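Local coordinates for DUF2235 domain-containing protein (Pseudomonas aeruginosa, PDB 4O5P), which probably hydrolyses membrane phospholipids as a type VI secretion effector built on an alpha/beta-hydrolase catalytic domain, at residues L279-A284 with G377-V382. Residues are numbered along the deposited sequence; the frame is centred on the assembly and turned at random.
Sequences LFDTVA and GVHSDV
Asp281 and His379 meet through one hydrogen bond in what looks like the acid-histidine half of an alpha/beta-hydrolase Ser-His-Asp triad. Asp281 follows the end of strand 270-280, and His379 starts the short helix 379-383 beyond strand 370-375, the usual stations for such residues in this fold. ND1 of His379 donates to OD2 of Asp281 over 2.6 Å, bent to 155°. The carboxylate oxygen lies close to the imidazole plane and offers its anti lone pair, although the two flat groups are twisted 51° from each other. With CG anti to the backbone N (chi1 -173°), the histidine reaches from its helix towards the aspartate, and its far nitrogen NE2 bonds to OG of Ser237 on a probable nucleophile elbow. An imidazole suits this post because its two nitrogens, on different corners of one rigid ring, can each bond a partner. At the ring edge, in plane, the backbone O of Asp281 lies 3.4 Å from CE1 of His379. Branched, apolar Val283 suits this buried site, its CG2 packing obliquely 3.7 Å from CE1 of His379. An aspartate's two oxygens can serve several donors: OD1 takes the backbone N of Ser336 and OD2 a salt bridge to Arg685, restricting the carboxylate's rotation. One residue earlier, Phe280 points its side chain towards 377-382, a broad apolar ring for branched Val382, whose CG1 comes within 4.2 Å of CD1 of Phe280; that same CD1 lies 3.1 Å from the carbonyl O of Val382, which approaches the ring obliquely.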
loop_
_atom_site.group_PDB
_atom_site.type_symbol
_atom_site.label_atom_id
_atom_site.label_comp_id
_atom_site.label_asym_id
_atom_site.label_seq_id
_atom_site.Cartn_x
_atom_site.Cartn_y
_atom_site.Cartn_z
ATOM N N LEU A 279 -8.201 6.723 2.041
ATOM C CA LEU A 279 -7.379 5.589 1.645
ATOM C C LEU A 279 -7.670 5.093 0.223
ATOM O O LEU A 279 -8.827 4.957 -0.189
ATOM C CB LEU A 279 -7.582 4.433 2.616
ATOM C CG LEU A 279 -7.551 4.755 4.102
ATOM C CD1 LEU A 279 -8.060 3.540 4.865
ATOM C CD2 LEU A 279 -6.147 5.151 4.526
ATOM N N PHE A 280 -6.606 4.841 -0.531
ATOM C CA PHE A 280 -6.732 4.274 -1.863
ATOM C C PHE A 280 -6.189 2.850 -1.793
ATOM O O PHE A 280 -4.983 2.676 -1.546
ATOM C CB PHE A 280 -5.870 5.053 -2.868
ATOM C CG PHE A 280 -6.275 6.493 -3.070
ATOM C CD1 PHE A 280 -7.164 6.835 -4.088
ATOM C CD2 PHE A 280 -5.726 7.507 -2.294
ATOM C CE1 PHE A 280 -7.521 8.151 -4.313
ATOM C CE2 PHE A 280 -6.075 8.839 -2.516
ATOM C CZ PHE A 280 -6.979 9.164 -3.524
ATOM N N ASP A 281 -7.066 1.855 -1.963
ATOM C CA ASP A 281 -6.657 0.451 -2.211
ATOM C C ASP A 281 -5.573 -0.051 -1.278
ATOM O O ASP A 281 -4.444 -0.255 -1.711
ATOM C CB ASP A 281 -6.182 0.289 -3.665
ATOM C CG ASP A 281 -6.437 -1.092 -4.218
ATOM O OD1 ASP A 281 -7.576 -1.580 -4.090
ATOM O OD2 ASP A 281 -5.507 -1.704 -4.791
ATOM N N THR A 282 -5.920 -0.238 0.003
ATOM C CA THR A 282 -4.967 -0.656 1.028
ATOM C C THR A 282 -4.306 -1.997 0.725
ATOM O O THR A 282 -5.001 -2.985 0.498
ATOM C CB THR A 282 -5.666 -0.836 2.376
ATOM O OG1 THR A 282 -6.328 0.376 2.732
ATOM C CG2 THR A 282 -4.662 -1.219 3.463
ATOM N N VAL A 283 -2.970 -2.025 0.746
ATOM C CA VAL A 283 -2.219 -3.279 0.602
ATOM C C VAL A 283 -1.204 -3.368 1.723
ATOM O O VAL A 283 -0.361 -2.498 1.850
ATOM C CB VAL A 283 -1.477 -3.359 -0.740
ATOM C CG1 VAL A 283 -0.544 -4.587 -0.760
ATOM C CG2 VAL A 283 -2.477 -3.393 -1.902
ATOM N N ALA A 284 -1.292 -4.408 2.549
ATOM C CA ALA A 284 -0.504 -4.461 3.784
ATOM C C ALA A 284 0.537 -5.558 3.722
ATOM O O ALA A 284 1.171 -5.894 4.737
ATOM C CB ALA A 284 -1.422 -4.673 4.988
ATOM N N GLY A 377 -10.332 -0.476 -12.779
ATOM C CA GLY A 377 -8.895 -0.394 -12.971
ATOM C C GLY A 377 -8.105 -1.235 -11.995
ATOM O O GLY A 377 -8.655 -1.860 -11.089
ATOM N N VAL A 378 -6.797 -1.280 -12.189
ATOM C CA VAL A 378 -5.948 -2.033 -11.296
ATOM C C VAL A 378 -5.386 -1.073 -10.244
ATOM O O VAL A 378 -5.901 0.034 -10.108
ATOM C CB VAL A 378 -4.867 -2.782 -12.059
ATOM C CG1 VAL A 378 -5.549 -3.769 -13.041
ATOM C CG2 VAL A 378 -3.985 -1.816 -12.815
ATOM N N HIS A 379 -4.362 -1.503 -9.508
ATOM C CA HIS A 379 -3.943 -0.846 -8.262
ATOM C C HIS A 379 -3.722 0.680 -8.438
ATOM O O HIS A 379 -4.358 1.518 -7.755
ATOM C CB HIS A 379 -2.673 -1.556 -7.760
ATOM C CG HIS A 379 -2.188 -1.121 -6.411
ATOM N ND1 HIS A 379 -3.024 -0.957 -5.327
ATOM C CD2 HIS A 379 -0.935 -0.890 -5.952
ATOM C CE1 HIS A 379 -2.313 -0.620 -4.270
ATOM N NE2 HIS A 379 -1.040 -0.560 -4.623
ATOM N N SER A 380 -2.860 1.037 -9.384
ATOM C CA SER A 380 -2.516 2.441 -9.603
ATOM C C SER A 380 -3.520 3.203 -10.473
ATOM O O SER A 380 -3.397 4.429 -10.649
ATOM C CB SER A 380 -1.099 2.558 -10.153
ATOM O OG SER A 380 -0.179 2.214 -9.138
ATOM N N ASP A 381 -4.506 2.484 -11.006
ATOM C CA ASP A 381 -5.677 3.111 -11.612
ATOM C C ASP A 381 -6.574 3.736 -10.549
ATOM O O ASP A 381 -7.434 4.567 -10.854
ATOM C CB ASP A 381 -6.487 2.099 -12.419
ATOM C CG ASP A 381 -5.817 1.727 -13.729
ATOM O OD1 ASP A 381 -5.140 2.620 -14.303
ATOM O OD2 ASP A 381 -5.973 0.554 -14.161
ATOM N N VAL A 382 -6.375 3.342 -9.297
ATOM C CA VAL A 382 -7.147 3.926 -8.206
ATOM C C VAL A 382 -6.268 4.872 -7.392
ATOM O O VAL A 382 -6.682 5.994 -7.050
ATOM C CB VAL A 382 -7.710 2.840 -7.294
ATOM C CG1 VAL A 382 -8.470 3.465 -6.130
ATOM C CG2 VAL A 382 -8.618 1.900 -8.096
#